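Local coordinates for CBS domain-containing protein (Pyrococcus horikoshii, PDB 2YZQ) that is of unknown function but binds S-adenosylmethionine through its CBS domains, which suggests a role in sensing this metabolite, at residues A[137-140]-A[141-145]; A[177-181]-A[182-186]; A[221-224]-A[225-228]. All coordinates share one frame; numbering follows the deposited sequence.

Contact 1. Residues A[137-140]-A[141-145]; sequences SIVW and EGTPL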
ATOM      1  N   SER A 137      -2.512   9.811 -10.769  1.00 13.86           N
ATOM      2  CA  SER A 137      -3.304   9.289 -11.880  1.00 12.06           C
ATOM      3  C   SER A 137      -4.766   9.378 -11.460  1.00 11.81           C
ATOM      4  O   SER A 137      -5.129   8.920 -10.378  1.00 11.37           O
ATOM      5  CB  SER A 137      -2.945   7.829 -12.154  1.00 13.19           C
ATOM      6  OG  SER A 137      -1.613   7.728 -12.631  1.00 16.82           O
ATOM      7  N   ILE A 138      -5.601   9.963 -12.314  1.00 11.19           N
ATOM      8  CA  ILE A 138      -7.019  10.109 -11.996  1.00 11.19           C
ATOM      9  C   ILE A 138      -7.858   9.638 -13.168  1.00 11.01           C
ATOM     10  O   ILE A 138      -7.333   9.299 -14.216  1.00 13.43           O
ATOM     11  CB  ILE A 138      -7.371  11.583 -11.688  1.00 10.50           C
ATOM     12  CG1 ILE A 138      -7.208  12.446 -12.947  1.00 10.58           C
ATOM     13  CG2 ILE A 138      -6.468  12.106 -10.583  1.00 11.85           C
ATOM     14  CD1 ILE A 138      -7.598  13.915 -12.747  1.00  9.86           C
ATOM     15  N   VAL A 139      -9.171   9.607 -12.997  1.00 10.66           N
ATOM     16  CA  VAL A 139     -10.017   9.176 -14.099  1.00 10.75           C
ATOM     17  C   VAL A 139     -11.351   9.894 -14.039  1.00 11.28           C
ATOM     18  O   VAL A 139     -11.889  10.101 -12.963  1.00 12.93           O
ATOM     19  CB  VAL A 139     -10.251   7.635 -14.062  1.00 11.38           C
ATOM     20  CG1 VAL A 139     -11.073   7.247 -12.839  1.00 10.88           C
ATOM     21  CG2 VAL A 139     -10.934   7.185 -15.336  1.00 13.27           C
ATOM     22  N   TRP A 140     -11.859  10.301 -15.199  1.00 11.92           N
ATOM     23  CA  TRP A 140     -13.154  10.970 -15.258  1.00 13.81           C
ATOM     24  C   TRP A 140     -14.240   9.922 -15.004  1.00 12.99           C
ATOM     25  O   TRP A 140     -14.157   8.798 -15.500  1.00 14.35           O
ATOM     26  CB  TRP A 140     -13.349  11.617 -16.628  1.00 16.70           C
ATOM     27  CG  TRP A 140     -14.717  12.199 -16.823  1.00 17.16           C
ATOM     28  CD1 TRP A 140     -15.397  13.014 -15.965  1.00 17.39           C
ATOM     29  CD2 TRP A 140     -15.565  12.016 -17.959  1.00 18.81           C
ATOM     30  NE1 TRP A 140     -16.622  13.350 -16.495  1.00 18.13           N
ATOM     31  CE2 TRP A 140     -16.749  12.749 -17.721  1.00 18.00           C
ATOM     32  CE3 TRP A 140     -15.439  11.302 -19.156  1.00 19.24           C
ATOM     33  CZ2 TRP A 140     -17.803  12.788 -18.639  1.00 20.50           C
ATOM     34  CZ3 TRP A 140     -16.485  11.344 -20.067  1.00 20.07           C
ATOM     35  CH2 TRP A 140     -17.651  12.080 -19.804  1.00 19.53           C
ATOM     36  N   GLU A 141     -15.257  10.291 -14.233  1.00 12.43           N
ATOM     37  CA  GLU A 141     -16.329   9.360 -13.892  1.00 13.78           C
ATOM     38  C   GLU A 141     -17.045   8.757 -15.100  1.00 14.54           C
ATOM     39  O   GLU A 141     -17.660   7.696 -14.992  1.00 14.26           O
ATOM     40  CB  GLU A 141     -17.341  10.041 -12.964  1.00 15.05           C
ATOM     41  CG  GLU A 141     -18.166  11.139 -13.621  1.00 15.35           C
ATOM     42  CD  GLU A 141     -19.006  11.907 -12.620  1.00 16.81           C
ATOM     43  OE1 GLU A 141     -19.521  11.283 -11.662  1.00 17.47           O
ATOM     44  OE2 GLU A 141     -19.165  13.133 -12.794  1.00 17.68           O
ATOM     45  N   GLY A 142     -16.967   9.424 -16.246  1.00 13.56           N
ATOM     46  CA  GLY A 142     -17.624   8.904 -17.432  1.00 14.75           C
ATOM     47  C   GLY A 142     -16.788   7.916 -18.228  1.00 15.70           C
ATOM     48  O   GLY A 142     -17.242   7.400 -19.248  1.00 15.81           O
ATOM     49  N   THR A 143     -15.576   7.634 -17.757  1.00 15.18           N
ATOM     50  CA  THR A 143     -14.674   6.722 -18.449  1.00 15.32           C
ATOM     51  C   THR A 143     -15.113   5.258 -18.402  1.00 13.86           C
ATOM     52  O   THR A 143     -15.419   4.727 -17.338  1.00 14.53           O
ATOM     53  CB  THR A 143     -13.245   6.807 -17.858  1.00 15.57           C
ATOM     54  OG1 THR A 143     -12.786   8.165 -17.910  1.00 14.71           O
ATOM     55  CG2 THR A 143     -12.278   5.919 -18.640  1.00 15.26           C
ATOM     56  N   PRO A 144     -15.164   4.593 -19.569  1.00 15.21           N
ATOM     57  CA  PRO A 144     -15.557   3.183 -19.624  1.00 15.22           C
ATOM     58  C   PRO A 144     -14.605   2.381 -18.739  1.00 15.14           C
ATOM     59  O   PRO A 144     -13.403   2.661 -18.687  1.00 14.36           O
ATOM     60  CB  PRO A 144     -15.406   2.846 -21.099  1.00 13.19           C
ATOM     61  CG  PRO A 144     -15.806   4.127 -21.762  1.00 16.29           C
ATOM     62  CD  PRO A 144     -15.077   5.164 -20.925  1.00 14.85           C
ATOM     63  N   LEU A 145     -15.139   1.375 -18.059  1.00 15.37           N
ATOM     64  CA  LEU A 145     -14.351   0.558 -17.142  1.00 16.78           C
ATOM     65  C   LEU A 145     -13.013   0.032 -17.652  1.00 15.98           C
ATOM     66  O   LEU A 145     -12.017   0.077 -16.934  1.00 17.73           O
ATOM     67  CB  LEU A 145     -15.190  -0.621 -16.645  1.00 18.75           C
ATOM     68  CG  LEU A 145     -14.541  -1.421 -15.518  1.00 19.93           C
ATOM     69  CD1 LEU A 145     -14.325  -0.515 -14.312  1.00 20.99           C
ATOM     70  CD2 LEU A 145     -15.429  -2.607 -15.152  1.00 22.12           C
TER
HETATM   71  O   HOH W   1     -18.821  14.492 -15.110  1.00 19.31           O
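Val139, the first residue of the short strand 139-140, sends CG2 against the threonine that ends the following turn. That methyl stands anti to the backbone N, and Val139 CG2 meets Thr143 CB at 3.4 Å, closer than carbon atoms usually come. Val139 also hydrogen-bonds through its backbone to Pro161 and Val163 of the neighbouring strand 159-163, at the outer strand of this sheet. Trp140 follows, and its carbonyl opens a type I beta turn that runs to Thr143. This is the strand-to-helix link of a CBS domain, carrying the chain from strand 139-140 toward helix 145-153. Two donors from one residue grip the same acceptor: Thr143 N reaches Trp140 O at 2.9 Å, and Thr143 OG1 reaches Trp140 O at 2.8 Å. Both come from the same face of the carbonyl plane, the amide well above it and the hydroxyl tilted by only 22°. The indole of Trp140, with CG anti to the backbone N (chi1 174°), folds back over the turn and lays one face on Gly142. Gly142 CA sits 3.6 Å from the centroid of the six-membered ring, almost on the ring normal, a CH-pi contact that leaves no room for a beta carbon pointing that way. At the rim of the same indole, a water lying in the ring plane accepts from Trp140 NE1 at 2.8 Å and donates to Glu141 OE2 at 2.7 Å, bridging the ring to a carboxylate whose plane is turned 76° from it.

Contact 2. Residues A[177-181]-A[182-186]; sequences DLLRD and SEIVR. With SAM (S-adenosylmethionine), chain B.
Asp181 grips the two residues that follow Ser182 with two different oxygens, its carboxylate taking one amide and its carbonyl the next. The carboxylate bond makes an Asx turn at the start of the 3-10 segment 182-184, at the far end of the CBS-domain segment whose beginning, Asp177, holds the ribose of S-adenosylmethionine. The side chain of Asp181 extends with CG anti to the backbone N (chi1 -167°), which carries OD1 forward to Glu183 N at 2.8 Å, and the anti lone pair of OD1 receives that bond. Asp181 O accepts from Ile184 N at 3.0 Å, the donor standing above the carbonyl plane. An alanine in place of Asp181 would probably leave the amide of Glu183 without its acceptor and the start of the 3-10 turn freer to move. Ile184 turns back over the preceding turn: its CG2 lies 3.0 Å from Asp181 O, and its CD1 reaches Leu179 O and makes a light apolar touch with Leu179 CB.

At the other end, the Asp177 carboxylate takes one ribose hydroxyl on each oxygen: SAM O3' donates to Asp177 OD1 and SAM O2' to Asp177 OD2, each at 2.6 Å. Asp174 N also donates to Asp177 OD2, a second-shell bond that helps to fix the rotation of the carboxylate. Arg180 runs out extended, its NH1 given to Ile226 O and Thr228 OG1. In its salt bridge with Asp177, Arg180 NH1 is 3.1 Å from Asp177 OD1, which sits above the guanidinium plane, so no N-H points at it.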
ATOM      1  N   ASP A 177     -13.443  -2.679  -6.071  1.00 13.54           N
ATOM      2  CA  ASP A 177     -14.728  -2.137  -6.497  1.00 14.55           C
ATOM      3  C   ASP A 177     -15.298  -2.847  -7.717  1.00 14.73           C
ATOM      4  O   ASP A 177     -16.483  -2.724  -8.020  1.00 15.21           O
ATOM      5  CB  ASP A 177     -14.611  -0.635  -6.763  1.00 15.27           C
ATOM      6  CG  ASP A 177     -14.335   0.148  -5.503  1.00 16.25           C
ATOM      7  OD1 ASP A 177     -14.890  -0.225  -4.446  1.00 14.97           O
ATOM      8  OD2 ASP A 177     -13.577   1.139  -5.557  1.00 13.98           O
ATOM      9  N   LEU A 178     -14.456  -3.598  -8.418  1.00 14.63           N
ATOM     10  CA  LEU A 178     -14.911  -4.338  -9.584  1.00 14.99           C
ATOM     11  C   LEU A 178     -15.972  -5.357  -9.176  1.00 14.58           C
ATOM     12  O   LEU A 178     -16.846  -5.705  -9.971  1.00 15.94           O
ATOM     13  CB  LEU A 178     -13.738  -5.067 -10.247  1.00 16.24           C
ATOM     14  CG  LEU A 178     -12.725  -4.201 -10.997  1.00 19.18           C
ATOM     15  CD1 LEU A 178     -11.550  -5.063 -11.424  1.00 18.61           C
ATOM     16  CD2 LEU A 178     -13.382  -3.563 -12.208  1.00 20.27           C
ATOM     17  N   LEU A 179     -15.892  -5.830  -7.934  1.00 15.00           N
ATOM     18  CA  LEU A 179     -16.853  -6.814  -7.441  1.00 15.31           C
ATOM     19  C   LEU A 179     -18.231  -6.211  -7.214  1.00 15.94           C
ATOM     20  O   LEU A 179     -19.170  -6.924  -6.853  1.00 15.11           O
ATOM     21  CB  LEU A 179     -16.354  -7.464  -6.144  1.00 18.31           C
ATOM     22  CG  LEU A 179     -15.237  -8.507  -6.254  1.00 22.87           C
ATOM     23  CD1 LEU A 179     -13.993  -7.900  -6.873  1.00 25.67           C
ATOM     24  CD2 LEU A 179     -14.927  -9.044  -4.866  1.00 24.78           C
ATOM     25  N   ARG A 180     -18.359  -4.901  -7.411  1.00 14.88           N
ATOM     26  CA  ARG A 180     -19.653  -4.247  -7.241  1.00 15.58           C
ATOM     27  C   ARG A 180     -20.461  -4.374  -8.524  1.00 16.68           C
ATOM     28  O   ARG A 180     -21.636  -4.003  -8.567  1.00 18.48           O
ATOM     29  CB  ARG A 180     -19.475  -2.766  -6.903  1.00 14.47           C
ATOM     30  CG  ARG A 180     -19.008  -2.492  -5.490  1.00 13.28           C
ATOM     31  CD  ARG A 180     -18.627  -1.027  -5.349  1.00 14.62           C
ATOM     32  NE  ARG A 180     -18.291  -0.665  -3.979  1.00 14.13           N
ATOM     33  CZ  ARG A 180     -17.769   0.507  -3.635  1.00 14.15           C
ATOM     34  NH1 ARG A 180     -17.524   1.417  -4.567  1.00 14.71           N
ATOM     35  NH2 ARG A 180     -17.500   0.772  -2.362  1.00 15.36           N
ATOM     36  N   ASP A 181     -19.828  -4.892  -9.572  1.00 17.41           N
ATOM     37  CA  ASP A 181     -20.505  -5.061 -10.852  1.00 20.44           C
ATOM     38  C   ASP A 181     -21.248  -6.392 -10.865  1.00 21.39           C
ATOM     39  O   ASP A 181     -20.637  -7.459 -10.913  1.00 19.33           O
ATOM     40  CB  ASP A 181     -19.495  -5.024 -12.000  1.00 23.04           C
ATOM     41  CG  ASP A 181     -20.162  -4.890 -13.354  1.00 26.74           C
ATOM     42  OD1 ASP A 181     -21.156  -5.603 -13.606  1.00 27.37           O
ATOM     43  OD2 ASP A 181     -19.690  -4.073 -14.170  1.00 29.71           O
ATOM     44  N   SER A 182     -22.573  -6.314 -10.824  1.00 24.55           N
ATOM     45  CA  SER A 182     -23.421  -7.496 -10.817  1.00 28.64           C
ATOM     46  C   SER A 182     -23.132  -8.457 -11.966  1.00 31.35           C
ATOM     47  O   SER A 182     -23.397  -9.653 -11.858  1.00 32.46           O
ATOM     48  CB  SER A 182     -24.892  -7.072 -10.852  1.00 29.84           C
ATOM     49  OG  SER A 182     -25.135  -6.143 -11.897  1.00 30.36           O
ATOM     50  N   GLU A 183     -22.583  -7.939 -13.061  1.00 33.86           N
ATOM     51  CA  GLU A 183     -22.277  -8.770 -14.221  1.00 36.40           C
ATOM     52  C   GLU A 183     -21.128  -9.748 -14.005  1.00 38.05           C
ATOM     53  O   GLU A 183     -20.677 -10.396 -14.949  1.00 38.41           O
ATOM     54  CB  GLU A 183     -21.976  -7.895 -15.439  1.00 37.20           C
ATOM     55  CG  GLU A 183     -23.189  -7.169 -15.991  1.00 39.87           C
ATOM     56  CD  GLU A 183     -24.327  -8.116 -16.319  1.00 40.68           C
ATOM     57  OE1 GLU A 183     -24.097  -9.091 -17.066  1.00 40.97           O
ATOM     58  OE2 GLU A 183     -25.452  -7.884 -15.830  1.00 42.77           O
ATOM     59  N   ILE A 184     -20.644  -9.854 -12.771  1.00 39.69           N
ATOM     60  CA  ILE A 184     -19.557 -10.783 -12.483  1.00 41.18           C
ATOM     61  C   ILE A 184     -20.147 -12.132 -12.086  1.00 43.02           C
ATOM     62  O   ILE A 184     -19.429 -13.121 -11.943  1.00 42.21           O
ATOM     63  CB  ILE A 184     -18.653 -10.281 -11.341  1.00 39.87           C
ATOM     64  CG1 ILE A 184     -19.427 -10.274 -10.021  1.00 39.44           C
ATOM     65  CG2 ILE A 184     -18.130  -8.890 -11.669  1.00 39.94           C
ATOM     66  CD1 ILE A 184     -18.573  -9.938  -8.820  1.00 38.02           C
ATOM     67  N   VAL A 185     -21.463 -12.156 -11.905  1.00 45.90           N
ATOM     68  CA  VAL A 185     -22.160 -13.381 -11.537  1.00 49.51           C
ATOM     69  C   VAL A 185     -22.192 -14.294 -12.761  1.00 52.66           C
ATOM     70  O   VAL A 185     -23.189 -14.351 -13.482  1.00 52.89           O
ATOM     71  CB  VAL A 185     -23.606 -13.085 -11.073  1.00 48.83           C
ATOM     72  CG1 VAL A 185     -24.288 -14.371 -10.632  1.00 48.54           C
ATOM     73  CG2 VAL A 185     -23.590 -12.077  -9.935  1.00 47.85           C
ATOM     74  N   ARG A 186     -21.084 -14.992 -12.990  1.00 56.77           N
ATOM     75  CA  ARG A 186     -20.946 -15.906 -14.122  1.00 60.42           C
ATOM     76  C   ARG A 186     -19.514 -16.446 -14.122  1.00 60.85           C
ATOM     77  O   ARG A 186     -18.726 -15.988 -13.268  1.00 62.34           O
ATOM     78  CB  ARG A 186     -21.245 -15.159 -15.431  1.00 62.93           C
ATOM     79  CG  ARG A 186     -21.362 -16.030 -16.683  1.00 66.87           C
ATOM     80  CD  ARG A 186     -20.012 -16.275 -17.342  1.00 70.66           C
ATOM     81  NE  ARG A 186     -20.130 -17.014 -18.597  1.00 74.49           N
ATOM     82  CZ  ARG A 186     -20.737 -16.551 -19.686  1.00 76.46           C
ATOM     83  NH1 ARG A 186     -21.289 -15.345 -19.682  1.00 77.61           N
ATOM     84  NH2 ARG A 186     -20.791 -17.294 -20.783  1.00 77.77           N
TER
HETATM   85  N   SAM B6075      -6.270  -3.376  -0.897  1.00 21.74           N
HETATM   86  CA  SAM B6075      -7.424  -3.515   0.003  1.00 22.95           C
HETATM   87  C   SAM B6075      -8.125  -4.836  -0.259  1.00 22.98           C
HETATM   88  O   SAM B6075      -8.935  -5.269   0.545  1.00 26.70           O
HETATM   89  OXT SAM B6075      -7.883  -5.469  -1.272  1.00 24.18           O
HETATM   90  CB  SAM B6075      -8.387  -2.343  -0.233  1.00 20.96           C
HETATM   91  CG  SAM B6075      -9.318  -2.184   0.971  1.00 19.17           C
HETATM   92  SD  SAM B6075     -10.262  -0.636   0.832  1.00 16.27           S
HETATM   93  CE  SAM B6075     -11.424  -0.888   2.216  1.00 17.89           C
HETATM   94  C5' SAM B6075     -11.267  -0.825  -0.659  1.00 14.16           C
HETATM   95  C4' SAM B6075     -12.392   0.211  -0.642  1.00 13.73           C
HETATM   96  O4' SAM B6075     -11.891   1.470  -0.128  1.00 14.03           O
HETATM   97  C3' SAM B6075     -12.938   0.479  -2.051  1.00 13.44           C
HETATM   98  O3' SAM B6075     -14.373   0.548  -2.002  1.00 14.10           O
HETATM   99  C2' SAM B6075     -12.306   1.831  -2.413  1.00 12.85           C
HETATM  100  O2' SAM B6075     -13.076   2.530  -3.397  1.00 12.71           O
HETATM  101  C1' SAM B6075     -12.286   2.510  -1.036  1.00 12.48           C
HETATM  102  N9  SAM B6075     -11.330   3.617  -0.948  1.00 12.40           N
HETATM  103  C8  SAM B6075     -10.002   3.637  -1.305  1.00 13.61           C
HETATM  104  N7  SAM B6075      -9.470   4.776  -0.947  1.00 11.74           N
HETATM  105  C5  SAM B6075     -10.450   5.587  -0.466  1.00 12.07           C
HETATM  106  C6  SAM B6075     -10.532   6.934  -0.013  1.00 12.08           C
HETATM  107  N6  SAM B6075      -9.423   7.754  -0.020  1.00 12.11           N
HETATM  108  N1  SAM B6075     -11.719   7.405   0.424  1.00 12.47           N
HETATM  109  C2  SAM B6075     -12.830   6.660   0.392  1.00 12.99           C
HETATM  110  N3  SAM B6075     -12.795   5.387   0.008  1.00 10.75           N
HETATM  111  C4  SAM B6075     -11.647   4.830  -0.451  1.00 11.23           C

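Contact 3. Residues A[221-224]-A[225-228]; sequences KPVA and EIMT. With SAM (S-adenosylmethionine), chain B.
Glu225 and Lys221 lie across each other, and the carboxylate meets the aliphatic root of the lysine instead of its charge. With CG anti to the carbonyl carbon (chi1 -76°) and the chain extended beyond it, Glu225 reaches back along the turn and sets OE2 3.5 Å from Lys221 CB, beside Pro222 CD. The lysine bends away at chi2, leaving Lys221 NZ 4.9 Å from Glu225 OE2, too far for a salt bridge, though the opposite charges may attract weakly. The backbone between them winds as a 3-10 turn: Glu225 N donates to Pro222 O at 3.0 Å and Ile226 N to Val223 O at 3.0 Å. Met227 N adds a weak bond to Val223 O.

On the inner side, Val223 CG2 and Ile226 CG1 stand 4.3 Å apart, and both residues press on Val173 of strand 169-174. Met227 folds its extended chain back beside Ala224, CG lying 3.5 Å from Ala224 O. This turn lies in the CBS-domain region between strand 169-174 and helix 240-250 and leads to Thr228 in the ligand pocket. There Thr228 OG1, also an acceptor for an arginine, donates to SAM O2' at 2.8 Å, while CG2 faces the adenine near N3. Since SAM O2' gives its own proton to Asp177, each O-H in this chain has a set direction, which probably favours a cis-diol.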
ATOM      1  N   LYS A 221     -19.204  -0.402 -19.016  1.00 23.12           N
ATOM      2  CA  LYS A 221     -19.877   0.796 -18.525  1.00 22.62           C
ATOM      3  C   LYS A 221     -18.958   1.789 -17.816  1.00 21.56           C
ATOM      4  O   LYS A 221     -17.816   1.470 -17.483  1.00 20.58           O
ATOM      5  CB  LYS A 221     -21.010   0.388 -17.578  1.00 25.51           C
ATOM      6  CG  LYS A 221     -22.033  -0.551 -18.203  1.00 30.42           C
ATOM      7  CD  LYS A 221     -22.756   0.108 -19.367  1.00 32.44           C
ATOM      8  CE  LYS A 221     -23.762  -0.839 -20.000  1.00 35.62           C
ATOM      9  NZ  LYS A 221     -24.759  -1.340 -19.012  1.00 38.50           N
ATOM     10  N   PRO A 222     -19.455   3.018 -17.580  1.00 20.09           N
ATOM     11  CA  PRO A 222     -18.697   4.079 -16.907  1.00 18.38           C
ATOM     12  C   PRO A 222     -18.266   3.683 -15.494  1.00 17.93           C
ATOM     13  O   PRO A 222     -19.017   3.047 -14.754  1.00 17.19           O
ATOM     14  CB  PRO A 222     -19.675   5.250 -16.905  1.00 19.99           C
ATOM     15  CG  PRO A 222     -20.438   5.039 -18.168  1.00 21.52           C
ATOM     16  CD  PRO A 222     -20.718   3.554 -18.116  1.00 21.12           C
ATOM     17  N   VAL A 223     -17.052   4.070 -15.124  1.00 14.89           N
ATOM     18  CA  VAL A 223     -16.519   3.744 -13.812  1.00 16.00           C
ATOM     19  C   VAL A 223     -17.380   4.341 -12.694  1.00 16.20           C
ATOM     20  O   VAL A 223     -17.330   3.892 -11.551  1.00 17.04           O
ATOM     21  CB  VAL A 223     -15.047   4.231 -13.688  1.00 17.49           C
ATOM     22  CG1 VAL A 223     -14.994   5.744 -13.659  1.00 18.53           C
ATOM     23  CG2 VAL A 223     -14.400   3.634 -12.448  1.00 18.20           C
ATOM     24  N   ALA A 224     -18.183   5.345 -13.030  1.00 15.97           N
ATOM     25  CA  ALA A 224     -19.055   5.980 -12.054  1.00 16.35           C
ATOM     26  C   ALA A 224     -19.983   4.943 -11.418  1.00 16.58           C
ATOM     27  O   ALA A 224     -20.376   5.080 -10.259  1.00 17.47           O
ATOM     28  CB  ALA A 224     -19.883   7.075 -12.727  1.00 17.93           C
ATOM     29  N   GLU A 225     -20.316   3.903 -12.178  1.00 16.50           N
ATOM     30  CA  GLU A 225     -21.214   2.856 -11.698  1.00 18.10           C
ATOM     31  C   GLU A 225     -20.662   1.959 -10.587  1.00 18.02           C
ATOM     32  O   GLU A 225     -21.423   1.232  -9.951  1.00 20.54           O
ATOM     33  CB  GLU A 225     -21.682   1.983 -12.870  1.00 20.68           C
ATOM     34  CG  GLU A 225     -22.739   2.646 -13.747  1.00 25.20           C
ATOM     35  CD  GLU A 225     -23.255   1.729 -14.844  1.00 28.37           C
ATOM     36  OE1 GLU A 225     -23.384   0.513 -14.593  1.00 32.19           O
ATOM     37  OE2 GLU A 225     -23.545   2.224 -15.953  1.00 32.60           O
ATOM     38  N   ILE A 226     -19.356   1.997 -10.348  1.00 16.30           N
ATOM     39  CA  ILE A 226     -18.787   1.166  -9.288  1.00 14.02           C
ATOM     40  C   ILE A 226     -17.911   1.949  -8.313  1.00 14.08           C
ATOM     41  O   ILE A 226     -17.350   1.378  -7.383  1.00 14.59           O
ATOM     42  CB  ILE A 226     -17.933   0.007  -9.856  1.00 15.33           C
ATOM     43  CG1 ILE A 226     -16.721   0.568 -10.603  1.00 14.55           C
ATOM     44  CG2 ILE A 226     -18.780  -0.872 -10.772  1.00 15.70           C
ATOM     45  CD1 ILE A 226     -15.666  -0.478 -10.929  1.00 15.45           C
ATOM     46  N   MET A 227     -17.815   3.256  -8.504  1.00 13.66           N
ATOM     47  CA  MET A 227     -16.960   4.061  -7.638  1.00 13.08           C
ATOM     48  C   MET A 227     -17.526   4.356  -6.253  1.00 13.50           C
ATOM     49  O   MET A 227     -18.742   4.302  -6.026  1.00 14.29           O
ATOM     50  CB  MET A 227     -16.624   5.385  -8.329  1.00 12.93           C
ATOM     51  CG  MET A 227     -17.774   6.388  -8.347  1.00 13.77           C
ATOM     52  SD  MET A 227     -17.291   7.920  -9.155  1.00 13.70           S
ATOM     53  CE  MET A 227     -18.761   8.925  -8.903  1.00 13.71           C
ATOM     54  N   THR A 228     -16.621   4.649  -5.324  1.00 12.83           N
ATOM     55  CA  THR A 228     -16.983   5.014  -3.960  1.00 12.15           C
ATOM     56  C   THR A 228     -17.151   6.536  -4.002  1.00 14.11           C
ATOM     57  O   THR A 228     -16.221   7.260  -4.365  1.00 12.46           O
ATOM     58  CB  THR A 228     -15.861   4.639  -2.973  1.00 11.60           C
ATOM     59  OG1 THR A 228     -15.705   3.212  -2.939  1.00 12.12           O
ATOM     60  CG2 THR A 228     -16.176   5.160  -1.580  1.00 12.06           C
TER
HETATM   61  N   SAM B6075      -6.270  -3.376  -0.897  1.00 21.74           N
HETATM   62  CA  SAM B6075      -7.424  -3.515   0.003  1.00 22.95           C
HETATM   63  C   SAM B6075      -8.125  -4.836  -0.259  1.00 22.98           C
HETATM   64  O   SAM B6075      -8.935  -5.269   0.545  1.00 26.70           O
HETATM   65  OXT SAM B6075      -7.883  -5.469  -1.272  1.00 24.18           O
HETATM   66  CB  SAM B6075      -8.387  -2.343  -0.233  1.00 20.96           C
HETATM   67  CG  SAM B6075      -9.318  -2.184   0.971  1.00 19.17           C
HETATM   68  SD  SAM B6075     -10.262  -0.636   0.832  1.00 16.27           S
HETATM   69  CE  SAM B6075     -11.424  -0.888   2.216  1.00 17.89           C
HETATM   70  C5' SAM B6075     -11.267  -0.825  -0.659  1.00 14.16           C
HETATM   71  C4' SAM B6075     -12.392   0.211  -0.642  1.00 13.73           C
HETATM   72  O4' SAM B6075     -11.891   1.470  -0.128  1.00 14.03           O
HETATM   73  C3' SAM B6075     -12.938   0.479  -2.051  1.00 13.44           C
HETATM   74  O3' SAM B6075     -14.373   0.548  -2.002  1.00 14.10           O
HETATM   75  C2' SAM B6075     -12.306   1.831  -2.413  1.00 12.85           C
HETATM   76  O2' SAM B6075     -13.076   2.530  -3.397  1.00 12.71           O
HETATM   77  C1' SAM B6075     -12.286   2.510  -1.036  1.00 12.48           C
HETATM   78  N9  SAM B6075     -11.330   3.617  -0.948  1.00 12.40           N
HETATM   79  C8  SAM B6075     -10.002   3.637  -1.305  1.00 13.61           C
HETATM   80  N7  SAM B6075      -9.470   4.776  -0.947  1.00 11.74           N
HETATM   81  C5  SAM B6075     -10.450   5.587  -0.466  1.00 12.07           C
HETATM   82  C6  SAM B6075     -10.532   6.934  -0.013  1.00 12.08           C
HETATM   83  N6  SAM B6075      -9.423   7.754  -0.020  1.00 12.11           N
HETATM   84  N1  SAM B6075     -11.719   7.405   0.424  1.00 12.47           N
HETATM   85  C2  SAM B6075     -12.830   6.660   0.392  1.00 12.99           C
HETATM   86  N3  SAM B6075     -12.795   5.387   0.008  1.00 10.75           N
HETATM   87  C4  SAM B6075     -11.647   4.830  -0.451  1.00 11.23           C

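Overall arrangement
From the N terminus, contact 1 closes the turn between strand 139-140 and helix 145-153, contact 2 closes the turn after strand 169-174, and contact 3, beyond the unmodelled 187-218, closes a 3-10 turn on the way to helix 240-250. The three are in series, each local, with none nested or crossed. They meet in space all the same. Residues 141-145 and 221-226 run side by side, Thr143 with Val223 and Leu145 with Lys221 sharing probable backbone hydrogen bonds, which joins two CBS-domain repeats. Leu145 packs on both Leu178 and Ile226, linking all three. Contacts 2 and 3 converge on the ribose of S-adenosylmethionine, while the Val139 side chain of contact 1 stays about 11 Å from the ligand.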